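Local coordinates for protein mannose recognizing lectin (Marasmius oreades, PDB 4TKC) that binds mannose as a fungal bulb-type lectin, holding a mannose unit in each of two sugar pockets, at residues S9-N14 against Y21-D26; G15-G20 against F32-E37. All blocks are in the same frame, centred on the assembly; numbering follows the deposited sequence.

The beta-prism of this bulb-type lectin has three antiparallel sheets; contact 1 brings two edge strands together, and contact 2 sets an edge strand against the second strand of another sheet. The chain runs from 10-12 through 15-18 to 21-24, giving one edge strand to each sheet in turn. Contact 1 joins the first and third of these strands; contact 2 joins the second to 30-34, the sheet neighbour of 21-24. The segments therefore alternate along the chain, and the contact centres lie about 11 Å apart. L23 N meets F32 O at 2.9 Å, a probable hydrogen bond between the two contacts. Neither contact reaches a sugar: the T10 side chain is about 11 Å from the alpha-mannose, and that of F32 about 14 Å.

Contact 1 (S9-N14 against Y21-D26); sequences STLPEN and YALISD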
loop_
_atom_site.group_PDB
_atom_site.type_symbol
_atom_site.label_atom_id
_atom_site.label_comp_id
_atom_site.label_asym_id
_atom_site.label_seq_id
_atom_site.Cartn_x
_atom_site.Cartn_y
_atom_site.Cartn_z
ATOM N N SER A 9 -7.540 1.048 -10.496
ATOM C CA SER A 9 -7.376 -0.282 -11.093
ATOM C C SER A 9 -6.011 -0.942 -10.979
ATOM O O SER A 9 -5.835 -2.137 -11.224
ATOM C CB SER A 9 -7.662 -0.194 -12.612
ATOM O OG SER A 9 -6.650 0.586 -13.266
ATOM N N THR A 10 -5.010 -0.160 -10.562
ATOM C CA THR A 10 -3.651 -0.539 -10.849
ATOM C C THR A 10 -2.704 -0.446 -9.645
ATOM O O THR A 10 -2.635 0.604 -8.977
ATOM C CB THR A 10 -3.109 0.313 -12.021
ATOM O OG1 THR A 10 -3.933 0.120 -13.193
ATOM C CG2 THR A 10 -1.629 0.007 -12.335
ATOM N N LEU A 11 -2.016 -1.542 -9.348
ATOM C CA LEU A 11 -0.996 -1.614 -8.300
ATOM C C LEU A 11 0.365 -1.440 -8.941
ATOM O O LEU A 11 0.849 -2.329 -9.616
ATOM C CB LEU A 11 -1.056 -2.977 -7.584
ATOM C CG LEU A 11 -0.456 -2.990 -6.187
ATOM C CD1 LEU A 11 -1.189 -2.018 -5.262
ATOM C CD2 LEU A 11 -0.466 -4.382 -5.603
ATOM N N PRO A 12 0.955 -0.252 -8.839
ATOM C CA PRO A 12 2.308 -0.033 -9.363
ATOM C C PRO A 12 3.410 -0.599 -8.441
ATOM O O PRO A 12 3.103 -1.151 -7.390
ATOM C CB PRO A 12 2.407 1.501 -9.441
ATOM C CG PRO A 12 1.360 2.018 -8.531
ATOM C CD PRO A 12 0.454 0.919 -8.094
ATOM N N GLU A 13 4.658 -0.573 -8.913
ATOM C CA GLU A 13 5.798 -0.927 -8.048
ATOM C C GLU A 13 5.756 -0.174 -6.723
ATOM O O GLU A 13 5.364 0.989 -6.680
ATOM C CB GLU A 13 7.135 -0.705 -8.746
ATOM C CG GLU A 13 7.327 -1.641 -9.954
ATOM C CD GLU A 13 8.708 -1.480 -10.606
ATOM O OE1 GLU A 13 9.639 -0.980 -9.932
ATOM O OE2 GLU A 13 8.857 -1.811 -11.799
ATOM N N ASN A 14 5.995 -0.971 -5.705
ATOM C CA ASN A 14 5.872 -0.539 -4.285
ATOM C C ASN A 14 4.445 -0.394 -3.808
ATOM O O ASN A 14 4.182 0.029 -2.697
ATOM C CB ASN A 14 6.638 0.762 -3.964
ATOM C CG ASN A 14 8.122 0.559 -4.023
ATOM O OD1 ASN A 14 8.637 -0.429 -3.466
ATOM N ND2 ASN A 14 8.803 1.391 -4.796
ATOM N N TYR A 21 -8.869 -3.761 1.537
ATOM C CA TYR A 21 -8.562 -2.909 0.405
ATOM C C TYR A 21 -8.633 -3.759 -0.871
ATOM O O TYR A 21 -8.482 -4.981 -0.805
ATOM C CB TYR A 21 -7.197 -2.175 0.596
ATOM C CG TYR A 21 -7.161 -1.327 1.860
ATOM C CD1 TYR A 21 -7.054 -1.964 3.078
ATOM C CD2 TYR A 21 -7.583 -0.008 1.847
ATOM C CE1 TYR A 21 -7.096 -1.235 4.259
ATOM C CE2 TYR A 21 -7.593 0.736 3.035
ATOM C CZ TYR A 21 -7.448 0.076 4.221
ATOM O OH TYR A 21 -7.503 0.767 5.427
ATOM N N ALA A 22 -8.680 -3.063 -1.995
ATOM C CA ALA A 22 -8.879 -3.753 -3.302
ATOM C C ALA A 22 -8.482 -2.863 -4.456
ATOM O O ALA A 22 -8.563 -1.622 -4.341
ATOM C CB ALA A 22 -10.323 -4.213 -3.457
ATOM N N LEU A 23 -8.137 -3.481 -5.601
ATOM C CA LEU A 23 -8.164 -2.778 -6.879
ATOM C C LEU A 23 -9.605 -2.892 -7.405
ATOM O O LEU A 23 -10.273 -3.886 -7.133
ATOM C CB LEU A 23 -7.250 -3.431 -7.938
ATOM C CG LEU A 23 -5.798 -3.616 -7.490
ATOM C CD1 LEU A 23 -4.906 -4.274 -8.530
ATOM C CD2 LEU A 23 -5.246 -2.254 -7.106
ATOM N N ILE A 24 -10.014 -1.885 -8.167
ATOM C CA ILE A 24 -11.337 -1.868 -8.802
ATOM C C ILE A 24 -11.188 -1.444 -10.257
ATOM O O ILE A 24 -10.422 -0.571 -10.607
ATOM C CB ILE A 24 -12.302 -0.911 -8.022
ATOM C CG1 ILE A 24 -13.758 -0.998 -8.504
ATOM C CG2 ILE A 24 -11.790 0.528 -8.035
ATOM C CD1 ILE A 24 -14.409 -2.317 -8.178
ATOM N N SER A 25 -11.848 -2.198 -11.140
ATOM C CA SER A 25 -11.905 -1.825 -12.564
ATOM C C SER A 25 -12.610 -0.480 -12.734
ATOM O O SER A 25 -13.473 -0.098 -11.916
ATOM C CB SER A 25 -12.591 -2.899 -13.434
ATOM O OG SER A 25 -13.952 -3.051 -13.073
ATOM N N ASP A 26 -12.288 0.198 -13.834
ATOM C CA ASP A 26 -12.953 1.446 -14.174
ATOM C C ASP A 26 -14.471 1.285 -14.196
ATOM O O ASP A 26 -15.222 2.171 -13.801
ATOM C CB ASP A 26 -12.437 2.039 -15.487
ATOM C CG ASP A 26 -10.972 2.412 -15.435
ATOM O OD1 ASP A 26 -10.442 2.664 -14.322
ATOM O OD2 ASP A 26 -10.344 2.361 -16.519
HETATM O O HOH W 1 -7.807 2.683 -14.197
#
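S9 and L23 meet where two sheets of the bulb-type lectin prism come together at a corner, with 10-12 an edge strand of one sheet and 21-24 an edge strand of another. No hydrogen bond passes directly between the segments here, so the join rests on packing and one water.

The tight part is the inner side. L23 has CG beside its backbone N and anti to the carbonyl carbon (chi1 -54°), and its forked end lies along the backbone of 9-11. CD1 comes within 3.6 Å of S9 O, while CD2 sits 4.0 Å from L11 N and equally close to T10 C. L11 answers with little more than its CB, 4.2 Å from L23 CD1; beyond this contact its side chain packs on V61 and M63 of strand 60-63, as L23 does on C95 and F32. Next to this packing of L23 on the backbone, S9 CA lies 3.1 Å from I24 O, a close backbone approach.

Toward the exposed D26 the contact loosens, turns polar and meets solvent. S9 CB and D26 OD1 are 4.3 Å apart, and a water spans the gap between the two side chains. S9 OG also hydrogen-bonds T10 OG1 at 2.8 Å, so OG is held by two partners, the T10 hydroxyl and the water. The bridge closes at D26, where the water donates to OD1 at 2.6 Å.

Contact 2 (G15-G20 against F32-E37); sequences GVIGRG and FRVTDE
I17 faces F32 and V34 at another corner of the beta-prism, where edge strand 15-18 of one sheet meets strand 30-34 of the next; the strand axes run 65° apart. I17 CD1 packs 3.7 Å from F32 CD2, and its CG2 lies 3.9 Å from V34 CG2. V34 packs against the backbone of 17-19, its CB 3.5 Å from G18 O.

R19 can be followed outward along the turn at 35-36. Its CB lies 3.7 Å from both T35 O and D36 OD1. CG comes closest, 3.3 Å from T35 O, with V34 CG1 also beside it, and CD still passes the same carbonyl. The chain is extended from CG to NE (chi3 173°), which carries the guanidinium past the turn with D36 O over one face. The D36 carboxylate makes no salt bridge with it: NE donates to A58 O and NH1 to N57 OD1, fixing the head group on the loop before strand 60-63.

The backbone closes the corner at V34 O, which R19 CA approaches in a CH...O contact and which accepts the hydrogen bond from G20 N, 2.9 Å long with an N-H...O angle of 156°.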
loop_
_atom_site.group_PDB
_atom_site.type_symbol
_atom_site.label_atom_id
_atom_site.label_comp_id
_atom_site.label_asym_id
_atom_site.label_seq_id
_atom_site.Cartn_x
_atom_site.Cartn_y
_atom_site.Cartn_z
ATOM N N GLY A 15 3.489 -0.752 -4.648
ATOM C CA GLY A 15 2.118 -0.728 -4.232
ATOM C C GLY A 15 1.770 -1.903 -3.326
ATOM O O GLY A 15 2.106 -3.054 -3.641
ATOM N N VAL A 16 0.890 -1.662 -2.350
ATOM C CA VAL A 16 0.457 -2.683 -1.437
ATOM C C VAL A 16 -1.027 -2.578 -1.166
ATOM O O VAL A 16 -1.562 -1.499 -0.896
ATOM C CB VAL A 16 1.172 -2.568 -0.060
ATOM C CG1 VAL A 16 0.480 -3.470 0.957
ATOM C CG2 VAL A 16 2.614 -2.984 -0.221
ATOM N N ILE A 17 -1.700 -3.735 -1.312
ATOM C CA ILE A 17 -3.100 -3.891 -0.886
ATOM C C ILE A 17 -3.203 -4.727 0.379
ATOM O O ILE A 17 -2.768 -5.881 0.385
ATOM C CB ILE A 17 -3.951 -4.733 -1.876
ATOM C CG1 ILE A 17 -3.678 -4.409 -3.319
ATOM C CG2 ILE A 17 -5.426 -4.604 -1.544
ATOM C CD1 ILE A 17 -4.463 -5.294 -4.259
ATOM N N GLY A 18 -3.699 -4.143 1.482
ATOM C CA GLY A 18 -3.924 -4.937 2.655
ATOM C C GLY A 18 -5.369 -5.357 2.859
ATOM O O GLY A 18 -6.189 -5.180 1.942
ATOM N N ARG A 19 -5.664 -6.035 3.959
ATOM C CA ARG A 19 -7.012 -6.552 4.258
ATOM C C ARG A 19 -8.023 -5.428 4.331
ATOM O O ARG A 19 -7.761 -4.398 5.012
ATOM C CB ARG A 19 -7.042 -7.340 5.555
ATOM C CG ARG A 19 -6.142 -8.553 5.547
ATOM C CD ARG A 19 -6.173 -9.316 6.857
ATOM N NE ARG A 19 -5.426 -10.557 6.749
ATOM C CZ ARG A 19 -5.245 -11.417 7.746
ATOM N NH1 ARG A 19 -4.563 -12.535 7.562
ATOM N NH2 ARG A 19 -5.815 -11.192 8.914
ATOM N N GLY A 20 -9.115 -5.593 3.575
ATOM C CA GLY A 20 -10.135 -4.565 3.468
ATOM C C GLY A 20 -9.940 -3.571 2.316
ATOM O O GLY A 20 -10.692 -2.599 2.214
ATOM N N PHE A 32 -10.375 -6.820 -7.166
ATOM C CA PHE A 32 -9.303 -7.684 -6.714
ATOM C C PHE A 32 -9.048 -7.325 -5.246
ATOM O O PHE A 32 -8.475 -6.271 -4.907
ATOM C CB PHE A 32 -8.049 -7.457 -7.529
ATOM C CG PHE A 32 -6.894 -8.333 -7.133
ATOM C CD1 PHE A 32 -7.008 -9.716 -7.090
ATOM C CD2 PHE A 32 -5.712 -7.771 -6.684
ATOM C CE1 PHE A 32 -5.937 -10.519 -6.761
ATOM C CE2 PHE A 32 -4.644 -8.573 -6.337
ATOM C CZ PHE A 32 -4.756 -9.942 -6.384
ATOM N N ARG A 33 -9.477 -8.226 -4.371
ATOM C CA ARG A 33 -9.591 -7.956 -2.937
ATOM C C ARG A 33 -8.593 -8.743 -2.130
ATOM O O ARG A 33 -8.347 -9.925 -2.393
ATOM C CB ARG A 33 -10.962 -8.489 -2.470
ATOM C CG ARG A 33 -12.171 -7.977 -3.189
ATOM C CD ARG A 33 -13.410 -8.779 -2.804
ATOM N NE ARG A 33 -14.560 -8.231 -3.512
ATOM C CZ ARG A 33 -15.797 -8.703 -3.462
ATOM N NH1 ARG A 33 -16.067 -9.833 -2.793
ATOM N NH2 ARG A 33 -16.756 -8.051 -4.133
ATOM N N VAL A 34 -8.134 -8.138 -1.021
ATOM C CA VAL A 34 -7.539 -8.914 0.057
ATOM C C VAL A 34 -8.510 -8.830 1.247
ATOM O O VAL A 34 -8.912 -7.724 1.654
ATOM C CB VAL A 34 -6.145 -8.379 0.443
ATOM C CG1 VAL A 34 -5.554 -9.151 1.627
ATOM C CG2 VAL A 34 -5.195 -8.459 -0.742
ATOM N N THR A 35 -9.011 -9.994 1.682
ATOM C CA THR A 35 -10.148 -10.033 2.610
ATOM C C THR A 35 -9.698 -10.095 4.053
ATOM O O THR A 35 -8.571 -10.519 4.348
ATOM C CB THR A 35 -11.138 -11.185 2.303
ATOM O OG1 THR A 35 -10.598 -12.422 2.753
ATOM C CG2 THR A 35 -11.455 -11.264 0.784
ATOM N N ASP A 36 -10.608 -9.724 4.950
ATOM C CA ASP A 36 -10.324 -9.827 6.394
ATOM C C ASP A 36 -10.133 -11.296 6.789
ATOM O O ASP A 36 -9.455 -11.587 7.757
ATOM C CB ASP A 36 -11.445 -9.206 7.233
ATOM C CG ASP A 36 -11.564 -7.686 7.045
ATOM O OD1 ASP A 36 -10.527 -7.020 6.851
ATOM O OD2 ASP A 36 -12.690 -7.157 7.126
ATOM N N GLU A 37 -10.682 -12.211 5.980
ATOM C CA GLU A 37 -10.514 -13.646 6.189
ATOM C C GLU A 37 -9.146 -14.130 5.633
ATOM O O GLU A 37 -8.830 -15.310 5.717
ATOM C CB GLU A 37 -11.689 -14.431 5.542
ATOM C CG GLU A 37 -13.063 -14.158 6.165
ATOM C CD GLU A 37 -13.595 -12.743 5.890
ATOM O OE1 GLU A 37 -13.438 -12.242 4.751
ATOM O OE2 GLU A 37 -14.240 -12.155 6.788
#